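Putative antitoxin VapB45 (Mycobacterium tuberculosis, PDB 5AF3) possibly acts as the antitoxin of a type II toxin-antitoxin system whose cognate toxin is VapC45, and has a putative helix-turn-helix DNA-binding domain. Local coordinates at residues 28-31 against 32-35; 78-81 against 82-86; 156-159 against 160-164. All blocks are in the same frame, centred on the assembly; numbering follows the deposited sequence.

Contact 1: residues 28-31 against 32-35; sequences VVPR and ATLA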
loop_
_atom_site.group_PDB
_atom_site.type_symbol
_atom_site.label_atom_id
_atom_site.label_comp_id
_atom_site.label_asym_id
_atom_site.label_seq_id
_atom_site.Cartn_x
_atom_site.Cartn_y
_atom_site.Cartn_z
ATOM N N VAL A 28 -3.855 3.082 6.425
ATOM C CA VAL A 28 -2.395 2.823 6.298
ATOM C C VAL A 28 -1.638 3.589 7.402
ATOM O O VAL A 28 -0.859 4.535 7.146
ATOM C CB VAL A 28 -1.827 3.152 4.890
ATOM C CG1 VAL A 28 -0.422 2.547 4.725
ATOM C CG2 VAL A 28 -2.748 2.639 3.789
ATOM N N VAL A 29 -1.925 3.187 8.630
ATOM C CA VAL A 29 -1.375 3.788 9.838
ATOM C C VAL A 29 -1.203 2.631 10.797
ATOM O O VAL A 29 -2.048 1.723 10.816
ATOM C CB VAL A 29 -2.301 4.879 10.459
ATOM C CG1 VAL A 29 -3.657 4.310 10.797
ATOM C CG2 VAL A 29 -1.663 5.512 11.736
ATOM N N PRO A 30 -0.097 2.618 11.576
ATOM C CA PRO A 30 0.086 1.537 12.532
ATOM C C PRO A 30 -1.035 1.434 13.532
ATOM O O PRO A 30 -1.522 2.460 14.056
ATOM C CB PRO A 30 1.448 1.871 13.198
ATOM C CG PRO A 30 2.160 2.645 12.170
ATOM C CD PRO A 30 1.059 3.530 11.568
ATOM N N ARG A 31 -1.497 0.203 13.776
ATOM C CA ARG A 31 -2.501 0.013 14.783
ATOM C C ARG A 31 -2.131 0.623 16.161
ATOM O O ARG A 31 -3.007 1.121 16.876
ATOM C CB ARG A 31 -2.856 -1.461 14.931
ATOM C CG ARG A 31 -4.071 -1.682 15.804
ATOM C CD ARG A 31 -3.877 -2.929 16.666
ATOM N NE ARG A 31 -4.714 -2.859 17.865
ATOM C CZ ARG A 31 -5.947 -3.342 17.952
ATOM N NH1 ARG A 31 -6.502 -3.962 16.908
ATOM N NH2 ARG A 31 -6.624 -3.210 19.085
ATOM N N ALA A 32 -0.858 0.563 16.546
ATOM C CA ALA A 32 -0.490 1.079 17.867
ATOM C C ALA A 32 -0.684 2.593 17.910
ATOM O O ALA A 32 -1.052 3.158 18.954
ATOM C CB ALA A 32 0.984 0.674 18.241
ATOM N N THR A 33 -0.444 3.243 16.769
ATOM C CA THR A 33 -0.629 4.680 16.648
ATOM C C THR A 33 -2.104 5.029 16.863
ATOM O O THR A 33 -2.445 5.939 17.619
ATOM C CB THR A 33 -0.067 5.166 15.290
ATOM O OG1 THR A 33 1.344 4.910 15.276
ATOM C CG2 THR A 33 -0.287 6.635 15.067
ATOM N N LEU A 34 -2.984 4.292 16.191
ATOM C CA LEU A 34 -4.416 4.495 16.339
ATOM C C LEU A 34 -4.884 4.281 17.771
ATOM O O LEU A 34 -5.727 5.035 18.266
ATOM C CB LEU A 34 -5.190 3.536 15.413
ATOM C CG LEU A 34 -5.183 3.882 13.929
ATOM C CD1 LEU A 34 -6.033 2.846 13.238
ATOM C CD2 LEU A 34 -5.758 5.278 13.645
ATOM N N ALA A 35 -4.318 3.275 18.425
ATOM C CA ALA A 35 -4.656 2.976 19.799
ATOM C C ALA A 35 -4.316 4.189 20.657
ATOM O O ALA A 35 -5.132 4.594 21.484
ATOM C CB ALA A 35 -3.919 1.743 20.275
#

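Contact 2: residues 78-81 against 82-86; sequences AYVL and NAFRR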
loop_
_atom_site.group_PDB
_atom_site.type_symbol
_atom_site.label_atom_id
_atom_site.label_comp_id
_atom_site.label_asym_id
_atom_site.label_seq_id
_atom_site.Cartn_x
_atom_site.Cartn_y
_atom_site.Cartn_z
ATOM N N ALA A 78 -9.128 10.329 12.299
ATOM C CA ALA A 78 -7.891 9.515 12.197
ATOM C C ALA A 78 -7.234 9.668 10.820
ATOM O O ALA A 78 -6.006 9.733 10.715
ATOM C CB ALA A 78 -8.168 8.025 12.521
ATOM N N TYR A 79 -8.050 9.736 9.773
ATOM C CA TYR A 79 -7.577 9.894 8.423
ATOM C C TYR A 79 -6.821 11.220 8.275
ATOM O O TYR A 79 -5.699 11.251 7.730
ATOM C CB TYR A 79 -8.718 9.811 7.419
ATOM C CG TYR A 79 -8.330 10.206 6.014
ATOM C CD1 TYR A 79 -7.693 9.300 5.152
ATOM C CD2 TYR A 79 -8.634 11.479 5.535
ATOM C CE1 TYR A 79 -7.366 9.673 3.865
ATOM C CE2 TYR A 79 -8.329 11.843 4.268
ATOM C CZ TYR A 79 -7.670 10.960 3.440
ATOM O OH TYR A 79 -7.378 11.383 2.166
ATOM N N VAL A 80 -7.406 12.288 8.806
ATOM C CA VAL A 80 -6.780 13.621 8.720
ATOM C C VAL A 80 -5.488 13.692 9.540
ATOM O O VAL A 80 -4.480 14.161 9.037
ATOM C CB VAL A 80 -7.755 14.712 9.110
ATOM C CG1 VAL A 80 -7.047 16.093 9.224
ATOM C CG2 VAL A 80 -8.889 14.805 8.018
ATOM N N LEU A 81 -5.524 13.216 10.772
ATOM C CA LEU A 81 -4.328 13.125 11.609
ATOM C C LEU A 81 -3.227 12.285 10.958
ATOM O O LEU A 81 -2.054 12.577 11.107
ATOM C CB LEU A 81 -4.669 12.529 12.950
ATOM C CG LEU A 81 -5.479 13.400 13.917
ATOM C CD1 LEU A 81 -5.742 12.600 15.158
ATOM C CD2 LEU A 81 -4.654 14.697 14.225
ATOM N N ASN A 82 -3.604 11.231 10.247
ATOM C CA ASN A 82 -2.598 10.462 9.506
ATOM C C ASN A 82 -1.968 11.238 8.362
ATOM O O ASN A 82 -0.770 11.037 8.040
ATOM C CB ASN A 82 -3.172 9.142 9.006
ATOM C CG ASN A 82 -2.068 8.152 8.611
ATOM O OD1 ASN A 82 -1.008 8.102 9.243
ATOM N ND2 ASN A 82 -2.305 7.395 7.547
ATOM N N ALA A 83 -2.752 12.113 7.745
ATOM C CA ALA A 83 -2.272 12.967 6.688
ATOM C C ALA A 83 -1.286 13.948 7.312
ATOM O O ALA A 83 -0.254 14.261 6.688
ATOM C CB ALA A 83 -3.411 13.731 6.016
ATOM N N PHE A 84 -1.601 14.418 8.529
ATOM C CA PHE A 84 -0.664 15.292 9.265
ATOM C C PHE A 84 0.658 14.528 9.544
ATOM O O PHE A 84 1.765 15.059 9.308
ATOM C CB PHE A 84 -1.260 15.812 10.600
ATOM C CG PHE A 84 -2.410 16.773 10.439
ATOM C CD1 PHE A 84 -2.842 17.226 9.188
ATOM C CD2 PHE A 84 -3.071 17.238 11.591
ATOM C CE1 PHE A 84 -3.935 18.103 9.097
ATOM C CE2 PHE A 84 -4.151 18.115 11.499
ATOM C CZ PHE A 84 -4.582 18.531 10.269
ATOM N N ARG A 85 0.534 13.287 9.981
ATOM C CA ARG A 85 1.676 12.439 10.345
ATOM C C ARG A 85 2.556 12.199 9.125
ATOM O O ARG A 85 3.767 12.354 9.198
ATOM C CB ARG A 85 1.196 11.101 10.882
ATOM C CG ARG A 85 2.315 10.178 11.388
ATOM C CD ARG A 85 1.747 8.884 11.924
ATOM N NE ARG A 85 1.344 8.033 10.821
ATOM C CZ ARG A 85 1.992 6.940 10.425
ATOM N NH1 ARG A 85 3.078 6.512 11.066
ATOM N NH2 ARG A 85 1.510 6.255 9.405
ATOM N N ARG A 86 1.933 11.841 8.002
ATOM C CA ARG A 86 2.627 11.676 6.717
ATOM C C ARG A 86 3.424 12.906 6.310
ATOM O O ARG A 86 4.512 12.784 5.722
ATOM C CB ARG A 86 1.598 11.366 5.618
ATOM C CG ARG A 86 2.176 10.888 4.297
ATOM C CD ARG A 86 1.019 10.514 3.337
ATOM N NE ARG A 86 0.237 9.377 3.803
ATOM C CZ ARG A 86 -1.053 9.405 4.180
ATOM N NH1 ARG A 86 -1.766 10.527 4.208
ATOM N NH2 ARG A 86 -1.640 8.287 4.562
HETATM O O HOH W 1 -4.288 9.681 5.851
#

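Contact 3: residues 156-159 against 160-164; sequences IVEH and YLQQI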
loop_
_atom_site.group_PDB
_atom_site.type_symbol
_atom_site.label_atom_id
_atom_site.label_comp_id
_atom_site.label_asym_id
_atom_site.label_seq_id
_atom_site.Cartn_x
_atom_site.Cartn_y
_atom_site.Cartn_z
ATOM N N ILE A 156 0.999 18.554 0.263
ATOM C CA ILE A 156 1.074 17.159 0.700
ATOM C C ILE A 156 -0.048 16.842 1.711
ATOM O O ILE A 156 -0.537 15.721 1.768
ATOM C CB ILE A 156 2.485 16.783 1.286
ATOM C CG1 ILE A 156 2.601 15.255 1.498
ATOM C CG2 ILE A 156 2.812 17.517 2.638
ATOM C CD1 ILE A 156 4.000 14.811 2.069
ATOM N N VAL A 157 -0.469 17.849 2.479
ATOM C CA VAL A 157 -1.639 17.735 3.389
ATOM C C VAL A 157 -2.949 17.924 2.586
ATOM O O VAL A 157 -3.892 17.104 2.731
ATOM C CB VAL A 157 -1.559 18.776 4.556
ATOM C CG1 VAL A 157 -2.804 18.649 5.501
ATOM C CG2 VAL A 157 -0.301 18.548 5.382
ATOM N N GLU A 158 -3.017 18.993 1.791
ATOM C CA GLU A 158 -4.219 19.276 0.959
ATOM C C GLU A 158 -4.657 18.075 0.139
ATOM O O GLU A 158 -5.859 17.766 0.079
ATOM C CB GLU A 158 -3.975 20.420 -0.010
ATOM C CG GLU A 158 -4.177 21.764 0.564
ATOM C CD GLU A 158 -4.212 22.837 -0.514
ATOM O OE1 GLU A 158 -3.716 22.605 -1.650
ATOM O OE2 GLU A 158 -4.726 23.923 -0.202
ATOM N N HIS A 159 -3.700 17.401 -0.496
ATOM C CA HIS A 159 -4.010 16.166 -1.282
ATOM C C HIS A 159 -4.906 15.186 -0.512
ATOM O O HIS A 159 -5.877 14.631 -1.072
ATOM C CB HIS A 159 -2.704 15.497 -1.752
ATOM C CG HIS A 159 -2.858 14.101 -2.296
ATOM N ND1 HIS A 159 -3.622 13.804 -3.406
ATOM C CD2 HIS A 159 -2.328 12.925 -1.880
ATOM C CE1 HIS A 159 -3.547 12.509 -3.658
ATOM N NE2 HIS A 159 -2.765 11.952 -2.749
ATOM N N TYR A 160 -4.619 14.962 0.762
ATOM C CA TYR A 160 -5.497 14.098 1.537
ATOM C C TYR A 160 -6.833 14.737 1.951
ATOM O O TYR A 160 -7.860 14.055 1.973
ATOM C CB TYR A 160 -4.760 13.513 2.734
ATOM C CG TYR A 160 -3.630 12.659 2.203
ATOM C CD1 TYR A 160 -3.879 11.363 1.771
ATOM C CD2 TYR A 160 -2.342 13.184 2.045
ATOM C CE1 TYR A 160 -2.856 10.594 1.196
ATOM C CE2 TYR A 160 -1.310 12.431 1.473
ATOM C CZ TYR A 160 -1.575 11.140 1.056
ATOM O OH TYR A 160 -0.581 10.361 0.487
ATOM N N LEU A 161 -6.793 16.007 2.361
ATOM C CA LEU A 161 -8.004 16.729 2.745
ATOM C C LEU A 161 -9.040 16.748 1.640
ATOM O O LEU A 161 -10.209 16.684 1.938
ATOM C CB LEU A 161 -7.669 18.185 3.127
ATOM C CG LEU A 161 -6.698 18.315 4.310
ATOM C CD1 LEU A 161 -6.616 19.777 4.803
ATOM C CD2 LEU A 161 -7.014 17.417 5.476
ATOM N N GLN A 162 -8.577 16.863 0.392
ATOM C CA GLN A 162 -9.387 16.903 -0.835
ATOM C C GLN A 162 -10.175 15.621 -1.098
ATOM O O GLN A 162 -11.118 15.629 -1.905
ATOM C CB GLN A 162 -8.481 17.188 -2.051
ATOM C CG GLN A 162 -8.160 18.655 -2.221
ATOM C CD GLN A 162 -6.943 18.936 -3.119
ATOM O OE1 GLN A 162 -6.219 18.022 -3.552
ATOM N NE2 GLN A 162 -6.726 20.222 -3.409
ATOM N N GLN A 163 -9.787 14.530 -0.454
ATOM C CA GLN A 163 -10.456 13.220 -0.651
ATOM C C GLN A 163 -11.784 13.075 0.109
ATOM O O GLN A 163 -12.500 12.084 -0.071
ATOM C CB GLN A 163 -9.540 12.055 -0.254
ATOM C CG GLN A 163 -8.131 12.047 -0.910
ATOM C CD GLN A 163 -8.214 12.217 -2.400
ATOM O OE1 GLN A 163 -9.048 11.598 -3.051
ATOM N NE2 GLN A 163 -7.364 13.058 -2.953
ATOM N N ILE A 164 -12.079 14.027 1.003
ATOM C CA ILE A 164 -13.188 13.887 1.920
ATOM C C ILE A 164 -14.406 14.568 1.312
ATOM O O ILE A 164 -14.288 15.658 0.757
ATOM C CB ILE A 164 -12.850 14.512 3.312
ATOM C CG1 ILE A 164 -11.575 13.862 3.890
ATOM C CG2 ILE A 164 -14.008 14.301 4.317
ATOM C CD1 ILE A 164 -11.119 14.470 5.201
#

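Contact 1: residues 28-31 against 32-35
Val29 and Leu34 meet across the turn of a probable helix-turn-helix, where the chain leaves helix 20-27 and enters helix 31-38. The tight part is apolar: CG1 of Val29 presses into the fork of Leu34, 3.5 Å from its CG. With chi1 at 58°, this methyl sits between its own backbone N and carbonyl carbon, while the other branch turns to Thr33 and brings CG2 to 3.8 Å from the CG2 there. One beta-branched residue thus serves two neighbours on the first helical turn. Asn82 and Arg85 of helix 72-86 pack on Val29, and Leu34 carries the apolar packing on to Ala23 and Ala78.

The other side is looser and largely exposed. Pro30 suits the N-cap position because its ring holds phi near -59° and it brings no N-H needing a partner. Pro30 CB lies alongside Thr33, 3.7 Å from Thr33 OG1. The CB bond of Arg31 leads away from residues 32-35, and its long chain rests on Leu20, Ala21 and Ser24. Pro30 O receives Leu34 N at 3.2 Å and, weakly, Thr33 N; Ala35 N continues the series to Arg31 O at 3.0 Å.

Proline offers no side-chain acceptor to the first amides, so the helix begins on main-chain carbonyls and hydrocarbon packing, while Ser24 OG and Asn82 ND2 hold the carbonyls of Val29 and Val28 just before it.

Contact 2: residues 78-81 against 82-86
Tyr79 O is gripped twice, by Ala83 N at 3.1 Å and by a water that donates to it at 2.8 Å. The setting is the C-terminal half of helix 72-86, within the putative helix-turn-helix domain, and the first bond is one of its regular i to i+4 links. The water in turn accepts from NH1 of Arg86, lying in the guanidinium plane, so it ties that side chain back to the carbonyl seven residues earlier.

A second polar cluster lies one turn along. Asn82 OD1 takes two bonds from Arg85, whose NE (2.8 Å away) and NH2 approach side-on with the oxygen in the guanidinium plane. The arginine chain runs extended and then bends at chi3 (75°), folding the group back over one turn of helix. NE comes nearly along the C=O axis, while NH2 uses a lone pair. Asparagine suits this buried place because its amide does both jobs: while OD1 accepts, ND2 gives its hydrogen bond to Val28 O in the turn between helices 20-27 and 31-38.

The apolar side carries Val80, Leu81 and Phe84. Val80 and Phe84 point the same way, into the packing against Leu161 and Val157 of helix 155-161. Tyr79 reaches that helix too, through a hydrogen bond from its OH to Tyr160 O. Leu81 CD2 meets the Phe84 ring obliquely at CD2, 4.0 Å away. Val80 CG1 makes an off-centre CH-pi contact, 3.6 Å from CZ of Phe84.

Contact 3: residues 156-159 against 160-164
His159 turns the edge of its imidazole to the face of the Tyr160 phenol ring, an edge-to-face pair with planes at 67° and centroids 4.6 Å apart. The pair sits near the end of helix 155-161, where a type I turn from Leu161 to Ile164 leads into strand 164-166. His159 CD2 does the touching, 3.5 Å from Tyr160 CZ and toward the rim of the ring. Neighbouring residues can stack like this because CG of His159 is anti to its backbone N (chi1 167°), whereas CG of Tyr160 lies beside its own.

The next shell fixes the main chain beneath the rings. Gln162 N bonds Glu158 O at 2.9 Å, and Leu161 N bonds Val157 O. Gln163 N bonds Tyr160 O instead of His159 O, and its side chain serves His159: bent at chi2, it brings NE2 to His159 O at 2.9 Å, a straight bond almost in the amide plane. Glutamine suits the spot because its other end, OE1, is bonded to Arg176.

Farther out, the second subunit grips both rings: the two carboxylate oxygens of its Asp237 hydrogen-bond Tyr160 OH and His159 NE2. That carboxylate may raise the basicity of the imidazole. Arg86 makes a cation-pi contact with Tyr160, while Val157 and Leu161 lie side by side on another flank of the helix. The buried Ile156 O has no hydrogen-bond partner in the model, but it sits at the edge of the Tyr160 ring, 3.1 Å from CD2.

From the N terminus, contact 1 closes the short turn between helices 20-27 and 31-38, contact 2 lies wholly within helix 72-86, and contact 3 spans the end of helix 155-161 and the turn into strand 164-166. They follow in series; none nests in or crosses another. Helix 72-86 is the middle member in space as well: its Asn82 and Arg85 pack on the turn of contact 1, while Tyr79, Ala83 and Arg86 meet Tyr160 of contact 3. Contacts 1 and 3 do not touch, their nearest atoms being about 8 Å apart. Helix 72-86 thereby ties the pair of helices 20-27 and 31-38 to helix 155-161, and contact 3 extends the link to the second subunit.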